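Local coordinates for putative PAS/PAC sensor protein (Nakamurella multipartita DSM 44233, PDB 6HMJ) that senses blue light through a flavin-binding light-oxygen-voltage (LOV) domain and mediates RNA binding and translational regulation, at residues A[242-251]-A[263-271]; A[150-160]-A[355-363]. One frame throughout, in Å; residues are numbered along the deposited sequence.

Interaction 1: A[242-251]-A[263-271]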
ATOM      1  N   ALA A 242     -29.921  20.298 -24.162  1.00 48.55           N
ATOM      2  CA  ALA A 242     -29.268  20.953 -23.036  1.00 47.81           C
ATOM      3  C   ALA A 242     -29.851  20.499 -21.704  1.00 48.98           C
ATOM      4  O   ALA A 242     -29.140  20.469 -20.693  1.00 50.97           O
ATOM      5  CB  ALA A 242     -29.387  22.469 -23.175  1.00 47.20           C
ATOM      6  N   HIS A 243     -31.129  20.122 -21.683  1.00 50.38           N
ATOM      7  CA  HIS A 243     -31.755  19.717 -20.430  1.00 52.76           C
ATOM      8  C   HIS A 243     -31.215  18.378 -19.939  1.00 56.14           C
ATOM      9  O   HIS A 243     -30.964  18.209 -18.740  1.00 57.62           O
ATOM     10  CB  HIS A 243     -33.270  19.651 -20.610  1.00 55.31           C
ATOM     11  CG  HIS A 243     -34.024  19.507 -19.327  1.00 55.92           C
ATOM     12  ND1 HIS A 243     -34.220  20.559 -18.458  1.00 56.96           N
ATOM     13  CD2 HIS A 243     -34.643  18.439 -18.770  1.00 60.79           C
ATOM     14  CE1 HIS A 243     -34.918  20.143 -17.417  1.00 59.15           C
ATOM     15  NE2 HIS A 243     -35.189  18.860 -17.581  1.00 61.86           N
ATOM     16  N   ASP A 244     -31.029  17.417 -20.843  1.00 57.42           N
ATOM     17  CA  ASP A 244     -30.637  16.065 -20.465  1.00 58.21           C
ATOM     18  C   ASP A 244     -29.131  15.829 -20.513  1.00 56.71           C
ATOM     19  O   ASP A 244     -28.676  14.773 -20.061  1.00 58.57           O
ATOM     20  CB  ASP A 244     -31.342  15.052 -21.371  1.00 60.68           C
ATOM     21  CG  ASP A 244     -32.843  15.034 -21.161  1.00 63.80           C
ATOM     22  OD1 ASP A 244     -33.322  15.737 -20.246  1.00 64.42           O
ATOM     23  OD2 ASP A 244     -33.545  14.321 -21.909  1.00 66.90           O
ATOM     24  N   ALA A 245     -28.351  16.769 -21.041  1.00 52.61           N
ATOM     25  CA  ALA A 245     -26.907  16.587 -21.105  1.00 51.80           C
ATOM     26  C   ALA A 245     -26.342  16.380 -19.706  1.00 52.61           C
ATOM     27  O   ALA A 245     -26.777  17.018 -18.743  1.00 51.65           O
ATOM     28  CB  ALA A 245     -26.245  17.792 -21.770  1.00 49.75           C
ATOM     29  N   SER A 246     -25.359  15.480 -19.599  1.00 54.45           N
ATOM     30  CA  SER A 246     -24.799  15.104 -18.307  1.00 51.60           C
ATOM     31  C   SER A 246     -23.836  16.135 -17.733  1.00 49.00           C
ATOM     32  O   SER A 246     -23.468  16.015 -16.560  1.00 50.08           O
ATOM     33  CB  SER A 246     -24.071  13.763 -18.419  1.00 53.38           C
ATOM     34  OG  SER A 246     -23.100  13.792 -19.451  1.00 53.21           O
ATOM     35  N   VAL A 247     -23.426  17.135 -18.506  1.00 46.87           N
ATOM     36  CA  VAL A 247     -22.513  18.159 -18.019  1.00 48.02           C
ATOM     37  C   VAL A 247     -23.285  19.463 -17.854  1.00 48.18           C
ATOM     38  O   VAL A 247     -24.325  19.689 -18.482  1.00 50.49           O
ATOM     39  CB  VAL A 247     -21.292  18.353 -18.947  1.00 48.24           C
ATOM     40  CG1 VAL A 247     -20.469  17.083 -19.007  1.00 48.45           C
ATOM     41  CG2 VAL A 247     -21.726  18.777 -20.344  1.00 49.18           C
ATOM     42  N   ALA A 248     -22.754  20.334 -17.003  1.00 47.37           N
ATOM     43  CA  ALA A 248     -23.474  21.542 -16.627  1.00 47.29           C
ATOM     44  C   ALA A 248     -23.478  22.544 -17.771  1.00 47.31           C
ATOM     45  O   ALA A 248     -22.469  22.738 -18.454  1.00 47.87           O
ATOM     46  CB  ALA A 248     -22.846  22.174 -15.385  1.00 47.70           C
ATOM     47  N   ILE A 249     -24.630  23.180 -17.976  1.00 46.37           N
ATOM     48  CA  ILE A 249     -24.791  24.230 -18.973  1.00 47.22           C
ATOM     49  C   ILE A 249     -25.491  25.407 -18.308  1.00 46.13           C
ATOM     50  O   ILE A 249     -26.505  25.228 -17.624  1.00 45.04           O
ATOM     51  CB  ILE A 249     -25.593  23.737 -20.193  1.00 49.87           C
ATOM     52  CG1 ILE A 249     -24.918  22.503 -20.801  1.00 50.49           C
ATOM     53  CG2 ILE A 249     -25.735  24.857 -21.231  1.00 49.24           C
ATOM     54  CD1 ILE A 249     -25.676  21.889 -21.957  1.00 50.62           C
ATOM     55  N   THR A 250     -24.942  26.605 -18.498  1.00 46.40           N
ATOM     56  CA  THR A 250     -25.530  27.821 -17.958  1.00 46.48           C
ATOM     57  C   THR A 250     -25.450  28.922 -19.006  1.00 47.09           C
ATOM     58  O   THR A 250     -24.544  28.939 -19.846  1.00 47.90           O
ATOM     59  CB  THR A 250     -24.827  28.269 -16.670  1.00 44.39           C
ATOM     60  OG1 THR A 250     -23.421  28.400 -16.910  1.00 44.47           O
ATOM     61  CG2 THR A 250     -25.059  27.258 -15.557  1.00 41.81           C
ATOM     62  N   VAL A 251     -26.411  29.838 -18.951  1.00 46.28           N
ATOM     63  CA  VAL A 251     -26.444  30.995 -19.839  1.00 47.77           C
ATOM     64  C   VAL A 251     -26.628  32.246 -18.993  1.00 48.29           C
ATOM     65  O   VAL A 251     -27.471  32.273 -18.088  1.00 47.79           O
ATOM     66  CB  VAL A 251     -27.564  30.888 -20.891  1.00 48.22           C
ATOM     67  CG1 VAL A 251     -27.502  32.070 -21.851  1.00 48.65           C
ATOM     68  CG2 VAL A 251     -27.465  29.569 -21.650  1.00 48.07           C
ATOM     69  N   TYR A 263     -30.330  30.791 -17.577  1.00 52.50           N
ATOM     70  CA  TYR A 263     -30.583  29.372 -17.772  1.00 51.20           C
ATOM     71  C   TYR A 263     -29.560  28.551 -16.998  1.00 49.87           C
ATOM     72  O   TYR A 263     -28.394  28.934 -16.878  1.00 49.71           O
ATOM     73  CB  TYR A 263     -30.536  28.964 -19.249  1.00 50.84           C
ATOM     74  CG  TYR A 263     -30.716  27.475 -19.429  1.00 50.37           C
ATOM     75  CD1 TYR A 263     -31.974  26.894 -19.349  1.00 52.81           C
ATOM     76  CD2 TYR A 263     -29.625  26.646 -19.651  1.00 47.88           C
ATOM     77  CE1 TYR A 263     -32.141  25.531 -19.498  1.00 54.36           C
ATOM     78  CE2 TYR A 263     -29.783  25.283 -19.803  1.00 48.68           C
ATOM     79  CZ  TYR A 263     -31.039  24.729 -19.724  1.00 52.63           C
ATOM     80  OH  TYR A 263     -31.194  23.369 -19.876  1.00 54.53           O
ATOM     81  N   ALA A 264     -30.013  27.406 -16.489  1.00 49.55           N
ATOM     82  CA  ALA A 264     -29.137  26.450 -15.815  1.00 48.61           C
ATOM     83  C   ALA A 264     -29.810  25.087 -15.851  1.00 49.52           C
ATOM     84  O   ALA A 264     -30.952  24.950 -15.397  1.00 51.40           O
ATOM     85  CB  ALA A 264     -28.853  26.881 -14.376  1.00 49.51           C
ATOM     86  N   ASN A 265     -29.120  24.088 -16.385  1.00 48.74           N
ATOM     87  CA  ASN A 265     -29.695  22.761 -16.572  1.00 49.39           C
ATOM     88  C   ASN A 265     -29.499  21.915 -15.324  1.00 49.97           C
ATOM     89  O   ASN A 265     -28.717  22.254 -14.433  1.00 49.41           O
ATOM     90  CB  ASN A 265     -29.068  22.099 -17.797  1.00 48.69           C
ATOM     91  CG  ASN A 265     -27.600  21.757 -17.596  1.00 49.71           C
ATOM     92  OD1 ASN A 265     -26.989  22.143 -16.603  1.00 50.16           O
ATOM     93  ND2 ASN A 265     -27.026  21.038 -18.555  1.00 51.16           N
ATOM     94  N   PRO A 266     -30.206  20.785 -15.228  1.00 51.72           N
ATOM     95  CA  PRO A 266     -30.102  19.964 -14.008  1.00 55.13           C
ATOM     96  C   PRO A 266     -28.692  19.485 -13.704  1.00 56.55           C
ATOM     97  O   PRO A 266     -28.350  19.320 -12.525  1.00 57.44           O
ATOM     98  CB  PRO A 266     -31.045  18.787 -14.299  1.00 56.65           C
ATOM     99  CG  PRO A 266     -32.010  19.314 -15.305  1.00 56.28           C
ATOM    100  CD  PRO A 266     -31.222  20.265 -16.159  1.00 52.86           C
ATOM    101  N   ALA A 267     -27.861  19.242 -14.722  1.00 55.85           N
ATOM    102  CA  ALA A 267     -26.481  18.849 -14.459  1.00 53.21           C
ATOM    103  C   ALA A 267     -25.767  19.912 -13.639  1.00 51.93           C
ATOM    104  O   ALA A 267     -24.933  19.596 -12.781  1.00 52.73           O
ATOM    105  CB  ALA A 267     -25.742  18.599 -15.772  1.00 51.45           C
ATOM    106  N   PHE A 268     -26.083  21.183 -13.888  1.00 50.63           N
ATOM    107  CA  PHE A 268     -25.565  22.254 -13.048  1.00 49.83           C
ATOM    108  C   PHE A 268     -26.120  22.145 -11.634  1.00 50.81           C
ATOM    109  O   PHE A 268     -25.399  22.376 -10.656  1.00 51.42           O
ATOM    110  CB  PHE A 268     -25.908  23.610 -13.665  1.00 48.22           C
ATOM    111  CG  PHE A 268     -25.426  24.782 -12.865  1.00 47.84           C
ATOM    112  CD1 PHE A 268     -26.244  25.369 -11.915  1.00 48.27           C
ATOM    113  CD2 PHE A 268     -24.161  25.305 -13.070  1.00 48.27           C
ATOM    114  CE1 PHE A 268     -25.808  26.452 -11.179  1.00 48.37           C
ATOM    115  CE2 PHE A 268     -23.719  26.387 -12.339  1.00 48.44           C
ATOM    116  CZ  PHE A 268     -24.547  26.962 -11.390  1.00 48.77           C
ATOM    117  N   GLU A 269     -27.398  21.778 -11.505  1.00 50.24           N
ATOM    118  CA  GLU A 269     -27.992  21.639 -10.180  1.00 52.01           C
ATOM    119  C   GLU A 269     -27.312  20.531  -9.387  1.00 53.68           C
ATOM    120  O   GLU A 269     -27.017  20.701  -8.198  1.00 54.99           O
ATOM    121  CB  GLU A 269     -29.492  21.373 -10.305  1.00 54.63           C
ATOM    122  CG  GLU A 269     -30.251  22.460 -11.070  1.00 54.83           C
ATOM    123  CD  GLU A 269     -31.756  22.247 -11.077  1.00 56.96           C
ATOM    124  OE1 GLU A 269     -32.255  21.441 -10.262  1.00 59.53           O
ATOM    125  OE2 GLU A 269     -32.444  22.899 -11.892  1.00 57.27           O
ATOM    126  N   ARG A 270     -27.043  19.389 -10.028  1.00 53.71           N
ATOM    127  CA  ARG A 270     -26.325  18.317  -9.346  1.00 53.39           C
ATOM    128  C   ARG A 270     -24.911  18.748  -8.981  1.00 48.77           C
ATOM    129  O   ARG A 270     -24.429  18.459  -7.880  1.00 47.61           O
ATOM    130  CB  ARG A 270     -26.293  17.053 -10.209  1.00 56.39           C
ATOM    131  CG  ARG A 270     -27.623  16.317 -10.285  1.00 60.21           C
ATOM    132  CD  ARG A 270     -27.522  15.048 -11.126  1.00 64.42           C
ATOM    133  NE  ARG A 270     -28.341  15.110 -12.335  1.00 67.52           N
ATOM    134  CZ  ARG A 270     -27.872  15.287 -13.570  1.00 67.82           C
ATOM    135  NH1 ARG A 270     -26.570  15.424 -13.794  1.00 66.82           N
ATOM    136  NH2 ARG A 270     -28.716  15.328 -14.592  1.00 69.06           N
ATOM    137  N   LEU A 271     -24.225  19.436  -9.898  1.00 46.20           N
ATOM    138  CA  LEU A 271     -22.832  19.802  -9.663  1.00 44.44           C
ATOM    139  C   LEU A 271     -22.700  20.747  -8.477  1.00 45.46           C
ATOM    140  O   LEU A 271     -21.819  20.569  -7.628  1.00 47.73           O
ATOM    141  CB  LEU A 271     -22.255  20.455 -10.919  1.00 42.61           C
ATOM    142  CG  LEU A 271     -20.873  21.100 -10.823  1.00 41.55           C
ATOM    143  CD1 LEU A 271     -19.811  20.038 -10.607  1.00 43.87           C
ATOM    144  CD2 LEU A 271     -20.577  21.925 -12.069  1.00 41.02           C
TER
HETATM  145  O   HOH W   1     -28.482  18.487 -17.483  1.00 39.41           O
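Asn265 holds CG between its backbone N and carbonyl carbon (chi1 68°), which folds the amide back over the backbone of 247-249, while Phe268, with CG opposite its own N (chi1 179°), turns its ring under Thr250. The Asn265 amide is gripped from both ends. In its own plane, ND2 donates to Ala242 O (3.1 Å) and to Val247 O (3.0 Å), tying the end of helix 234-244 to the loop that follows. OD1 accepts from Ile249 N (2.9 Å) on one face of the carbonyl plane and from Phe268 N on the other, so the side chain caps helix 266-272 and bridges the two segments at once. Asn265 N returns a bond to Ile249 O. A water extends this set of bonds, donating to His243 O and Ala245 O and accepting from Ala267 N. Pro266 CG makes a CH-pi contact over one face of the His243 ring, 4.0 Å from its centre, and Ala248 CB rests on Phe268 CB (3.8 Å). Thr250 CG2 sits over the Phe268 ring, 3.7 Å from its centre; Thr250 OG1 is hydrogen-bonded to Gly345 O and to NE2 of Gln347, an FMN-binding residue. Antiparallel pairing of Val251 with Tyr263 completes the join. A β-hairpin running straight into an N-capped helix, with Thr250 touching the flavin, is the opening of a PAS core, here in its LOV form.

Interaction 2: A[150-160]-A[355-363]; sequences FDVDADQAFAL and ERDQQLEQL
Helix 154-160, which carries Leu160, and helix 355-363, which carries Leu363, cross almost perpendicularly, at 82° with their axes 10.3 Å apart at closest approach, while Phe150 and Asp151 in the turn before the first helix come up against Arg356. That turn is the Schellman motif that ends helix 114-149, with Asp151, at positive phi, as its C' residue, and it leaves two carbonyls facing the second helix. Arg356 reaches them with an extended chain, CG anti to the backbone N (chi1 178°): NE donates to Phe150 O and NH2 donates to Asp151 O (2.9 Å), both near the plane of the guanidinium. The Asp151 carboxylate adds only a long ionic contact, OD2 to Arg356 NH2 at 3.7 Å and well out of the guanidinium plane; its OD1 forms a salt bridge with Arg195 of the second subunit. One turn further along, Gln359 has CG anti to its carbonyl carbon (chi1 -58°), which lays CG over one face of the Phe150 ring, 3.7 Å from the centroid; a bend at chi2 then carries OE1 past the Leu160 methyls to a hydrogen bond with His164. Leu363 then fits between Gln156, Ala159 and Leu160, with CD1 against Gln156 CB and CD2 against Leu160 CD2 (3.5 Å) and Ala159 CB. Val152 CG1 slides past Leu360 CD2 at 3.7 Å. Asp153 and Gln156 form a capping box that starts the first helix. Around this joint, helix 192-202 lies against Phe150, Glu355 and Arg356 through Arg193 and Leu196, and helix 114-149 backs Ala154 and Ala157; helix 351-372, leaving the LOV sheet after strand 340-346, is thereby docked on helix 154-167 of the ANTAR region.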
ATOM      1  N   PHE A 150      -2.431   8.346  -8.359  1.00 52.86           N
ATOM      2  CA  PHE A 150      -2.134   9.507  -9.186  1.00 53.14           C
ATOM      3  C   PHE A 150      -1.627   9.134 -10.573  1.00 52.33           C
ATOM      4  O   PHE A 150      -1.251  10.026 -11.340  1.00 49.98           O
ATOM      5  CB  PHE A 150      -1.090  10.401  -8.501  1.00 56.63           C
ATOM      6  CG  PHE A 150      -1.522  10.937  -7.163  1.00 57.98           C
ATOM      7  CD1 PHE A 150      -2.438  11.970  -7.082  1.00 56.40           C
ATOM      8  CD2 PHE A 150      -0.992  10.426  -5.990  1.00 58.94           C
ATOM      9  CE1 PHE A 150      -2.830  12.471  -5.858  1.00 56.56           C
ATOM     10  CE2 PHE A 150      -1.382  10.930  -4.760  1.00 58.29           C
ATOM     11  CZ  PHE A 150      -2.299  11.950  -4.696  1.00 56.52           C
ATOM     12  N   ASP A 151      -1.606   7.847 -10.910  1.00 55.08           N
ATOM     13  CA  ASP A 151      -1.129   7.372 -12.208  1.00 56.10           C
ATOM     14  C   ASP A 151       0.241   7.965 -12.541  1.00 55.16           C
ATOM     15  O   ASP A 151       0.418   8.701 -13.514  1.00 54.83           O
ATOM     16  CB  ASP A 151      -2.145   7.688 -13.308  1.00 58.36           C
ATOM     17  CG  ASP A 151      -1.777   7.063 -14.643  1.00 62.50           C
ATOM     18  OD1 ASP A 151      -1.546   5.837 -14.684  1.00 64.54           O
ATOM     19  OD2 ASP A 151      -1.725   7.797 -15.655  1.00 64.06           O
ATOM     20  N   VAL A 152       1.224   7.617 -11.708  1.00 54.41           N
ATOM     21  CA  VAL A 152       2.616   7.988 -11.921  1.00 54.43           C
ATOM     22  C   VAL A 152       3.459   6.727 -11.789  1.00 55.82           C
ATOM     23  O   VAL A 152       3.030   5.727 -11.208  1.00 57.87           O
ATOM     24  CB  VAL A 152       3.099   9.072 -10.933  1.00 53.20           C
ATOM     25  CG1 VAL A 152       2.276  10.338 -11.093  1.00 51.11           C
ATOM     26  CG2 VAL A 152       3.026   8.564  -9.498  1.00 54.11           C
ATOM     27  N   ASP A 153       4.676   6.785 -12.326  1.00 55.54           N
ATOM     28  CA  ASP A 153       5.558   5.627 -12.291  1.00 55.45           C
ATOM     29  C   ASP A 153       6.161   5.463 -10.896  1.00 56.42           C
ATOM     30  O   ASP A 153       5.909   6.251  -9.978  1.00 56.16           O
ATOM     31  CB  ASP A 153       6.633   5.746 -13.372  1.00 56.14           C
ATOM     32  CG  ASP A 153       7.613   6.875 -13.119  1.00 57.49           C
ATOM     33  OD1 ASP A 153       7.839   7.243 -11.948  1.00 56.57           O
ATOM     34  OD2 ASP A 153       8.169   7.397 -14.109  1.00 58.85           O
ATOM     35  N   ALA A 154       6.983   4.425 -10.731  1.00 58.96           N
ATOM     36  CA  ALA A 154       7.473   4.074  -9.401  1.00 57.35           C
ATOM     37  C   ALA A 154       8.464   5.103  -8.875  1.00 57.19           C
ATOM     38  O   ALA A 154       8.435   5.444  -7.688  1.00 57.43           O
ATOM     39  CB  ALA A 154       8.109   2.687  -9.430  1.00 56.94           C
ATOM     40  N   ASP A 155       9.359   5.599  -9.732  1.00 58.16           N
ATOM     41  CA  ASP A 155      10.305   6.621  -9.295  1.00 61.26           C
ATOM     42  C   ASP A 155       9.578   7.886  -8.857  1.00 61.24           C
ATOM     43  O   ASP A 155       9.870   8.448  -7.795  1.00 61.40           O
ATOM     44  CB  ASP A 155      11.302   6.926 -10.411  1.00 66.32           C
ATOM     45  CG  ASP A 155      12.271   5.786 -10.652  1.00 73.02           C
ATOM     46  OD1 ASP A 155      12.876   5.295  -9.671  1.00 74.74           O
ATOM     47  OD2 ASP A 155      12.420   5.369 -11.820  1.00 75.77           O
ATOM     48  N   GLN A 156       8.620   8.351  -9.665  1.00 61.02           N
ATOM     49  CA  GLN A 156       7.828   9.517  -9.289  1.00 59.48           C
ATOM     50  C   GLN A 156       7.072   9.265  -7.990  1.00 57.67           C
ATOM     51  O   GLN A 156       7.060  10.112  -7.088  1.00 55.38           O
ATOM     52  CB  GLN A 156       6.858   9.874 -10.416  1.00 59.18           C
ATOM     53  CG  GLN A 156       7.541  10.285 -11.708  1.00 60.95           C
ATOM     54  CD  GLN A 156       6.567  10.471 -12.854  1.00 61.69           C
ATOM     55  OE1 GLN A 156       5.618   9.700 -13.012  1.00 61.34           O
ATOM     56  NE2 GLN A 156       6.799  11.495 -13.665  1.00 62.38           N
ATOM     57  N   ALA A 157       6.421   8.104  -7.883  1.00 57.55           N
ATOM     58  CA  ALA A 157       5.700   7.768  -6.660  1.00 56.85           C
ATOM     59  C   ALA A 157       6.638   7.779  -5.461  1.00 58.35           C
ATOM     60  O   ALA A 157       6.309   8.329  -4.402  1.00 58.98           O
ATOM     61  CB  ALA A 157       5.033   6.402  -6.805  1.00 56.28           C
ATOM     62  N   PHE A 158       7.811   7.162  -5.608  1.00 57.88           N
ATOM     63  CA  PHE A 158       8.783   7.145  -4.522  1.00 57.02           C
ATOM     64  C   PHE A 158       9.305   8.543  -4.230  1.00 55.52           C
ATOM     65  O   PHE A 158       9.513   8.904  -3.064  1.00 55.83           O
ATOM     66  CB  PHE A 158       9.933   6.201  -4.873  1.00 58.94           C
ATOM     67  CG  PHE A 158      10.876   5.952  -3.737  1.00 60.00           C
ATOM     68  CD1 PHE A 158      10.537   5.082  -2.716  1.00 60.50           C
ATOM     69  CD2 PHE A 158      12.105   6.585  -3.691  1.00 60.49           C
ATOM     70  CE1 PHE A 158      11.401   4.851  -1.671  1.00 61.30           C
ATOM     71  CE2 PHE A 158      12.976   6.358  -2.647  1.00 61.65           C
ATOM     72  CZ  PHE A 158      12.624   5.490  -1.636  1.00 62.10           C
ATOM     73  N   ALA A 159       9.529   9.348  -5.271  1.00 54.21           N
ATOM     74  CA  ALA A 159       9.983  10.718  -5.057  1.00 52.88           C
ATOM     75  C   ALA A 159       8.954  11.520  -4.272  1.00 52.92           C
ATOM     76  O   ALA A 159       9.314  12.293  -3.376  1.00 55.04           O
ATOM     77  CB  ALA A 159      10.279  11.388  -6.399  1.00 51.42           C
ATOM     78  N   LEU A 160       7.665  11.339  -4.581  1.00 51.52           N
ATOM     79  CA  LEU A 160       6.620  12.043  -3.846  1.00 52.65           C
ATOM     80  C   LEU A 160       6.577  11.596  -2.391  1.00 53.41           C
ATOM     81  O   LEU A 160       6.351  12.414  -1.491  1.00 54.33           O
ATOM     82  CB  LEU A 160       5.258  11.818  -4.503  1.00 52.48           C
ATOM     83  CG  LEU A 160       4.970  12.592  -5.789  1.00 51.73           C
ATOM     84  CD1 LEU A 160       3.632  12.170  -6.365  1.00 51.20           C
ATOM     85  CD2 LEU A 160       4.996  14.090  -5.540  1.00 51.98           C
ATOM     86  N   GLU A 355      -5.840  17.435  -8.819  1.00 55.61           N
ATOM     87  CA  GLU A 355      -5.087  16.843  -7.719  1.00 58.62           C
ATOM     88  C   GLU A 355      -3.850  16.115  -8.234  1.00 58.86           C
ATOM     89  O   GLU A 355      -2.774  16.197  -7.629  1.00 58.84           O
ATOM     90  CB  GLU A 355      -5.982  15.893  -6.925  1.00 61.71           C
ATOM     91  CG  GLU A 355      -5.574  15.741  -5.470  1.00 65.44           C
ATOM     92  CD  GLU A 355      -5.828  16.994  -4.663  1.00 65.07           C
ATOM     93  OE1 GLU A 355      -6.994  17.432  -4.602  1.00 63.87           O
ATOM     94  OE2 GLU A 355      -4.857  17.542  -4.102  1.00 66.91           O
ATOM     95  N   ARG A 356      -3.985  15.392  -9.349  1.00 56.31           N
ATOM     96  CA  ARG A 356      -2.827  14.747  -9.958  1.00 56.61           C
ATOM     97  C   ARG A 356      -1.846  15.781 -10.496  1.00 56.61           C
ATOM     98  O   ARG A 356      -0.640  15.702 -10.236  1.00 58.24           O
ATOM     99  CB  ARG A 356      -3.273  13.807 -11.076  1.00 58.22           C
ATOM    100  CG  ARG A 356      -2.119  13.121 -11.803  1.00 59.77           C
ATOM    101  CD  ARG A 356      -2.626  12.206 -12.904  1.00 60.27           C
ATOM    102  NE  ARG A 356      -1.551  11.440 -13.530  1.00 61.34           N
ATOM    103  CZ  ARG A 356      -0.929  11.786 -14.656  1.00 62.09           C
ATOM    104  NH1 ARG A 356      -1.264  12.896 -15.302  1.00 60.75           N
ATOM    105  NH2 ARG A 356       0.034  11.014 -15.140  1.00 64.41           N
ATOM    106  N   ASP A 357      -2.346  16.760 -11.254  1.00 55.45           N
ATOM    107  CA  ASP A 357      -1.473  17.793 -11.799  1.00 57.42           C
ATOM    108  C   ASP A 357      -0.638  18.454 -10.710  1.00 56.97           C
ATOM    109  O   ASP A 357       0.515  18.829 -10.952  1.00 56.61           O
ATOM    110  CB  ASP A 357      -2.301  18.848 -12.536  1.00 58.32           C
ATOM    111  CG  ASP A 357      -3.042  18.280 -13.737  1.00 59.86           C
ATOM    112  OD1 ASP A 357      -2.584  17.264 -14.300  1.00 60.78           O
ATOM    113  OD2 ASP A 357      -4.081  18.855 -14.120  1.00 59.42           O
ATOM    114  N   GLN A 358      -1.198  18.609  -9.506  1.00 56.56           N
ATOM    115  CA  GLN A 358      -0.474  19.290  -8.438  1.00 56.50           C
ATOM    116  C   GLN A 358       0.669  18.434  -7.910  1.00 56.09           C
ATOM    117  O   GLN A 358       1.763  18.946  -7.647  1.00 56.52           O
ATOM    118  CB  GLN A 358      -1.439  19.677  -7.316  1.00 57.03           C
ATOM    119  CG  GLN A 358      -2.264  20.915  -7.631  1.00 57.51           C
ATOM    120  CD  GLN A 358      -3.185  21.320  -6.497  1.00 58.82           C
ATOM    121  OE1 GLN A 358      -3.661  20.480  -5.735  1.00 60.66           O
ATOM    122  NE2 GLN A 358      -3.428  22.619  -6.371  1.00 58.50           N
ATOM    123  N   GLN A 359       0.446  17.126  -7.753  1.00 55.11           N
ATOM    124  CA  GLN A 359       1.546  16.239  -7.388  1.00 54.61           C
ATOM    125  C   GLN A 359       2.622  16.263  -8.465  1.00 55.64           C
ATOM    126  O   GLN A 359       3.816  16.381  -8.168  1.00 57.44           O
ATOM    127  CB  GLN A 359       1.037  14.815  -7.165  1.00 54.34           C
ATOM    128  CG  GLN A 359      -0.037  14.682  -6.092  1.00 56.20           C
ATOM    129  CD  GLN A 359       0.490  14.951  -4.693  1.00 58.87           C
ATOM    130  OE1 GLN A 359       1.677  14.774  -4.417  1.00 59.43           O
ATOM    131  NE2 GLN A 359      -0.399  15.369  -3.797  1.00 59.75           N
ATOM    132  N   LEU A 360       2.213  16.161  -9.732  1.00 54.48           N
ATOM    133  CA  LEU A 360       3.165  16.264 -10.833  1.00 56.40           C
ATOM    134  C   LEU A 360       3.889  17.601 -10.796  1.00 58.53           C
ATOM    135  O   LEU A 360       5.071  17.682 -11.148  1.00 60.44           O
ATOM    136  CB  LEU A 360       2.447  16.077 -12.169  1.00 57.10           C
ATOM    137  CG  LEU A 360       1.924  14.673 -12.489  1.00 57.27           C
ATOM    138  CD1 LEU A 360       1.201  14.662 -13.831  1.00 58.01           C
ATOM    139  CD2 LEU A 360       3.042  13.651 -12.491  1.00 57.25           C
ATOM    140  N   GLU A 361       3.194  18.662 -10.381  1.00 60.75           N
ATOM    141  CA  GLU A 361       3.814  19.979 -10.294  1.00 61.37           C
ATOM    142  C   GLU A 361       4.905  20.010  -9.232  1.00 59.69           C
ATOM    143  O   GLU A 361       5.929  20.683  -9.407  1.00 59.20           O
ATOM    144  CB  GLU A 361       2.740  21.026  -9.992  1.00 62.99           C
ATOM    145  CG  GLU A 361       3.136  22.485 -10.211  1.00 68.77           C
ATOM    146  CD  GLU A 361       3.949  22.719 -11.464  1.00 73.83           C
ATOM    147  OE1 GLU A 361       3.729  22.010 -12.467  1.00 74.56           O
ATOM    148  OE2 GLU A 361       4.819  23.617 -11.438  1.00 77.21           O
ATOM    149  N   GLN A 362       4.716  19.280  -8.133  1.00 58.27           N
ATOM    150  CA  GLN A 362       5.734  19.247  -7.091  1.00 61.99           C
ATOM    151  C   GLN A 362       6.999  18.546  -7.573  1.00 62.35           C
ATOM    152  O   GLN A 362       8.113  18.979  -7.258  1.00 64.09           O
ATOM    153  CB  GLN A 362       5.177  18.568  -5.840  1.00 66.31           C
ATOM    154  CG  GLN A 362       4.835  19.545  -4.721  1.00 72.47           C
ATOM    155  CD  GLN A 362       3.663  19.085  -3.876  1.00 75.68           C
ATOM    156  OE1 GLN A 362       3.835  18.651  -2.736  1.00 78.46           O
ATOM    157  NE2 GLN A 362       2.459  19.184  -4.430  1.00 74.61           N
ATOM    158  N   LEU A 363       6.850  17.462  -8.340  1.00 59.48           N
ATOM    159  CA  LEU A 363       8.021  16.779  -8.877  1.00 58.36           C
ATOM    160  C   LEU A 363       8.734  17.635  -9.917  1.00 57.83           C
ATOM    161  O   LEU A 363       9.969  17.688  -9.946  1.00 59.04           O
ATOM    162  CB  LEU A 363       7.610  15.437  -9.480  1.00 57.37           C
ATOM    163  CG  LEU A 363       6.969  14.431  -8.520  1.00 56.91           C
ATOM    164  CD1 LEU A 363       6.498  13.206  -9.281  1.00 56.75           C
ATOM    165  CD2 LEU A 363       7.927  14.040  -7.411  1.00 57.36           C
TER

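Along the chain the order is 150-160, 242-251, 263-271 and 355-363, so interaction 1 is nested within the loop closed by interaction 2. Their centres lie 33 Å apart and their nearest atoms about 14 Å, without touching. Interaction 1 belongs to the LOV domain at the edge of its antiparallel sheet; interaction 2 joins that domain's C-terminal helix 351-372 to the ANTAR region. One connection between them is strand 340-346, which pairs with strand 250-253 and leads, past the FMN-binding Gln347, into that helix. Both contacts also meet the second subunit. This layout is consistent with flavin-triggered changes passing through the sheet to the RNA-binding part.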